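Local coordinates for calcium-dependent protein kinase, putative (Plasmodium falciparum, PDB 3MSE) that is probably a calcium-regulated serine/threonine protein kinase, represented by its C-terminal EF-hand region, which binds calcium, at residues His16-Ala28 with Leu133-Phe147. Numbering follows the deposited sequence.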
# COMPACT_ATOMS: atom_id res chain seq x y z
N HIS A 16 -7.99 16.32 13.73
CA HIS A 16 -7.78 16.98 12.45
C HIS A 16 -9.09 17.46 11.82
O HIS A 16 -10.19 17.10 12.30
CB HIS A 16 -6.95 16.08 11.53
CG HIS A 16 -5.52 15.99 11.96
ND1 HIS A 16 -4.64 17.04 11.83
CD2 HIS A 16 -4.85 15.01 12.61
CE1 HIS A 16 -3.47 16.69 12.34
NE2 HIS A 16 -3.57 15.46 12.82
N SER A 17 -8.99 18.30 10.80
CA SER A 17 -10.16 18.88 10.16
C SER A 17 -10.93 17.84 9.33
O SER A 17 -10.38 16.80 8.97
CB SER A 17 -9.76 20.05 9.27
OG SER A 17 -8.95 19.62 8.18
N ASN A 18 -12.19 18.15 9.05
CA ASN A 18 -12.98 17.29 8.22
C ASN A 18 -12.38 17.13 6.83
O ASN A 18 -12.31 16.02 6.31
CB ASN A 18 -14.42 17.79 8.17
CG ASN A 18 -15.20 17.43 9.42
OD1 ASN A 18 -15.17 16.29 9.89
ND2 ASN A 18 -15.92 18.41 9.96
N ILE A 19 -11.85 18.22 6.27
CA ILE A 19 -11.21 18.18 4.94
C ILE A 19 -9.93 17.32 4.90
O ILE A 19 -9.74 16.52 3.97
CB ILE A 19 -10.99 19.60 4.36
CG1 ILE A 19 -12.36 20.25 4.08
CG2 ILE A 19 -10.14 19.56 3.09
CD1 ILE A 19 -12.33 21.76 3.77
N ARG A 20 -9.08 17.46 5.91
CA ARG A 20 -7.91 16.57 6.06
C ARG A 20 -8.35 15.12 6.06
O ARG A 20 -7.78 14.27 5.37
CB ARG A 20 -7.18 16.87 7.37
CG ARG A 20 -5.70 16.57 7.38
CD ARG A 20 -5.29 15.11 7.52
NE ARG A 20 -5.92 14.36 8.60
CZ ARG A 20 -5.28 13.51 9.42
NH1 ARG A 20 -3.98 13.33 9.34
NH2 ARG A 20 -5.97 12.86 10.35
N ASN A 21 -9.38 14.83 6.84
CA ASN A 21 -9.84 13.46 6.97
C ASN A 21 -10.57 12.95 5.72
O ASN A 21 -10.51 11.77 5.41
CB ASN A 21 -10.68 13.31 8.24
CG ASN A 21 -9.82 13.44 9.52
OD1 ASN A 21 -8.60 13.44 9.45
ND2 ASN A 21 -10.47 13.57 10.66
N ILE A 22 -11.24 13.83 5.00
CA ILE A 22 -11.82 13.47 3.70
C ILE A 22 -10.72 13.00 2.75
O ILE A 22 -10.84 11.94 2.12
CB ILE A 22 -12.66 14.61 3.12
CG1 ILE A 22 -13.96 14.71 3.93
CG2 ILE A 22 -12.99 14.35 1.61
CD1 ILE A 22 -14.66 16.03 3.82
N ILE A 23 -9.64 13.77 2.70
CA ILE A 23 -8.43 13.42 1.97
C ILE A 23 -7.85 12.09 2.43
O ILE A 23 -7.45 11.25 1.60
CB ILE A 23 -7.37 14.56 2.08
CG1 ILE A 23 -7.90 15.85 1.43
CG2 ILE A 23 -6.02 14.15 1.43
CD1 ILE A 23 -7.14 17.14 1.85
N ILE A 24 -7.80 11.87 3.75
CA ILE A 24 -7.38 10.56 4.28
C ILE A 24 -8.29 9.44 3.75
O ILE A 24 -7.81 8.36 3.43
CB ILE A 24 -7.37 10.51 5.87
CG1 ILE A 24 -6.33 11.47 6.48
CG2 ILE A 24 -7.15 9.09 6.33
CD1 ILE A 24 -4.86 11.00 6.37
N ASN A 25 -9.61 9.68 3.69
CA ASN A 25 -10.55 8.66 3.15
C ASN A 25 -10.30 8.24 1.68
O ASN A 25 -10.49 7.07 1.33
CB ASN A 25 -12.01 9.09 3.33
CG ASN A 25 -12.59 8.62 4.65
OD1 ASN A 25 -13.29 7.62 4.71
ND2 ASN A 25 -12.28 9.36 5.73
N ILE A 26 -9.85 9.19 0.86
CA ILE A 26 -9.42 8.91 -0.52
C ILE A 26 -8.28 7.89 -0.53
O ILE A 26 -8.34 6.88 -1.23
CB ILE A 26 -8.99 10.20 -1.27
CG1 ILE A 26 -10.18 11.13 -1.47
CG2 ILE A 26 -8.34 9.85 -2.65
CD1 ILE A 26 -9.76 12.59 -1.72
N MET A 27 -7.27 8.15 0.29
CA MET A 27 -6.16 7.21 0.45
C MET A 27 -6.61 5.88 1.04
O MET A 27 -6.11 4.82 0.66
CB MET A 27 -5.06 7.84 1.30
CG MET A 27 -4.34 8.96 0.60
SD MET A 27 -2.89 9.47 1.55
CE MET A 27 -3.67 10.49 2.78
N ALA A 28 -7.57 5.95 1.97
CA ALA A 28 -8.10 4.75 2.60
C ALA A 28 -8.80 3.85 1.59
O ALA A 28 -8.73 2.62 1.68
CB ALA A 28 -9.05 5.10 3.72
N LEU A 133 -14.78 18.56 -3.98
CA LEU A 133 -14.46 17.47 -3.07
C LEU A 133 -15.51 17.36 -1.95
O LEU A 133 -15.87 16.26 -1.55
CB LEU A 133 -13.04 17.65 -2.48
CG LEU A 133 -12.55 16.56 -1.53
CD1 LEU A 133 -12.43 15.23 -2.26
CD2 LEU A 133 -11.21 16.94 -0.93
N VAL A 134 -16.02 18.49 -1.47
CA VAL A 134 -16.95 18.45 -0.35
C VAL A 134 -18.41 18.58 -0.77
O VAL A 134 -19.28 18.89 0.06
CB VAL A 134 -16.57 19.49 0.74
CG1 VAL A 134 -15.13 19.25 1.19
CG2 VAL A 134 -16.75 20.92 0.25
N HIS A 135 -18.67 18.31 -2.05
CA HIS A 135 -20.02 18.51 -2.63
C HIS A 135 -21.08 17.65 -1.93
O HIS A 135 -22.26 18.01 -1.90
CB HIS A 135 -20.00 18.21 -4.14
CG HIS A 135 -20.08 16.75 -4.45
ND1 HIS A 135 -19.01 15.90 -4.27
CD2 HIS A 135 -21.11 15.98 -4.85
CE1 HIS A 135 -19.39 14.67 -4.57
NE2 HIS A 135 -20.66 14.69 -4.93
N ASP A 136 -20.68 16.51 -1.36
CA ASP A 136 -21.63 15.66 -0.64
C ASP A 136 -21.50 15.75 0.89
O ASP A 136 -21.88 14.83 1.61
CB ASP A 136 -21.51 14.20 -1.10
CG ASP A 136 -20.11 13.59 -0.85
OD1 ASP A 136 -19.94 12.41 -1.21
OD2 ASP A 136 -19.19 14.27 -0.33
N LYS A 137 -20.95 16.86 1.37
CA LYS A 137 -20.71 17.06 2.80
C LYS A 137 -21.30 18.39 3.18
O LYS A 137 -21.30 19.34 2.38
CB LYS A 137 -19.19 17.09 3.11
CG LYS A 137 -18.37 15.94 2.55
CD LYS A 137 -18.58 14.66 3.36
CE LYS A 137 -17.56 13.58 2.97
NZ LYS A 137 -17.91 12.88 1.69
N VAL A 138 -21.79 18.47 4.41
CA VAL A 138 -22.48 19.68 4.90
C VAL A 138 -21.55 20.89 5.08
O VAL A 138 -22.02 22.02 5.27
CB VAL A 138 -23.35 19.36 6.16
CG1 VAL A 138 -22.53 18.62 7.24
CG2 VAL A 138 -23.98 20.62 6.74
N LEU A 139 -20.24 20.67 4.98
CA LEU A 139 -19.22 21.74 5.05
C LEU A 139 -19.46 22.92 4.10
O LEU A 139 -20.07 22.75 3.03
CB LEU A 139 -17.82 21.18 4.75
CG LEU A 139 -17.36 19.87 5.41
CD1 LEU A 139 -16.06 19.43 4.75
CD2 LEU A 139 -17.18 20.05 6.91
N ASP A 140 -18.95 24.09 4.47
CA ASP A 140 -19.21 25.34 3.75
C ASP A 140 -17.91 26.09 3.43
O ASP A 140 -16.82 25.53 3.53
CB ASP A 140 -20.16 26.24 4.57
CG ASP A 140 -19.62 26.59 5.98
OD1 ASP A 140 -18.38 26.73 6.17
OD2 ASP A 140 -20.45 26.74 6.89
N ASN A 141 -18.03 27.37 3.06
CA ASN A 141 -16.88 28.16 2.64
C ASN A 141 -15.87 28.54 3.74
O ASN A 141 -14.68 28.72 3.46
CB ASN A 141 -17.33 29.43 1.90
CG ASN A 141 -16.52 29.66 0.64
OD1 ASN A 141 -15.68 30.56 0.58
ND2 ASN A 141 -16.76 28.82 -0.37
N ASN A 142 -16.36 28.66 4.98
CA ASN A 142 -15.51 28.91 6.15
C ASN A 142 -14.49 27.78 6.35
O ASN A 142 -13.29 28.02 6.49
CB ASN A 142 -16.38 29.05 7.41
CG ASN A 142 -15.58 29.51 8.63
OD1 ASN A 142 -14.75 30.43 8.55
ND2 ASN A 142 -15.83 28.87 9.78
N ASP A 143 -14.99 26.55 6.33
CA ASP A 143 -14.15 25.36 6.45
C ASP A 143 -13.06 25.32 5.37
O ASP A 143 -11.90 25.04 5.66
CB ASP A 143 -15.03 24.11 6.40
CG ASP A 143 -16.16 24.13 7.44
OD1 ASP A 143 -15.85 24.24 8.65
OD2 ASP A 143 -17.35 24.03 7.05
N ILE A 144 -13.45 25.62 4.13
CA ILE A 144 -12.52 25.54 3.00
C ILE A 144 -11.37 26.53 3.16
O ILE A 144 -10.21 26.18 2.94
CB ILE A 144 -13.25 25.73 1.64
CG1 ILE A 144 -14.27 24.61 1.42
CG2 ILE A 144 -12.24 25.76 0.49
CD1 ILE A 144 -15.30 24.89 0.35
N ASP A 145 -11.70 27.77 3.52
CA ASP A 145 -10.70 28.83 3.71
C ASP A 145 -9.67 28.46 4.77
O ASP A 145 -8.48 28.65 4.55
CB ASP A 145 -11.35 30.17 4.05
CG ASP A 145 -11.87 30.90 2.83
OD1 ASP A 145 -11.24 30.80 1.76
OD2 ASP A 145 -12.92 31.57 2.95
N ASN A 146 -10.14 27.94 5.90
CA ASN A 146 -9.28 27.38 6.95
C ASN A 146 -8.27 26.38 6.39
O ASN A 146 -7.08 26.44 6.72
CB ASN A 146 -10.11 26.70 8.04
CG ASN A 146 -10.97 27.67 8.82
OD1 ASN A 146 -10.79 28.90 8.72
ND2 ASN A 146 -11.90 27.14 9.63
N PHE A 147 -8.75 25.47 5.55
CA PHE A 147 -7.89 24.44 4.98
C PHE A 147 -6.76 25.04 4.13
O PHE A 147 -5.61 24.58 4.21
CB PHE A 147 -8.70 23.41 4.19
CG PHE A 147 -7.87 22.49 3.35
CD1 PHE A 147 -7.77 22.69 1.98
CD2 PHE A 147 -7.18 21.42 3.93
CE1 PHE A 147 -7.00 21.84 1.19
CE2 PHE A 147 -6.41 20.57 3.15
CZ PHE A 147 -6.32 20.78 1.77
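Lys137 NZ lies 2.8 Å from Asp136 OD2 in a salt bridge that meets the carboxylate from above its plane, and it also hydrogen-bonds Asn85 of the second subunit. Bent at chi2 and chi4, the lysine chain lays CG and CE along Ile22, with CE 3.9 Å from CG1. The tip of that isoleucine, CD1, faces Leu139 CD1 head-on, while its other branch, CG2, lies beside CG of Leu133, whose side chain runs counter to it. Ile19 buries the most surface here. Its chi1 of -66° sets CG1 beside the backbone N and leaves CG2 anti to it, over one face of the Phe147 ring, 3.7 Å from the centroid, a CH-pi contact. CG1 reaches Leu139 CD1 at 3.8 Å, and CD1 rests against Asp143 O and Ile144 CA. Further along, Ile23 CD1 meets the same ring at CZ, 3.7 Å away, and Ile26 CD1 touches Leu133 CD1. No hydrogen bond crosses the interface. A capping box, its Asp143 N to Asp140 OD1 bond weak, starts helix 141-152, whose segment 141-147 crosses segment 18-28 at -77°. Helices 109-117 and 169-177 also touch Ile23, consistent with a calmodulin-like C-terminal EF-hand lobe, carrying the Asp118 and Asp129 calcium site, holding an amphipathic helix.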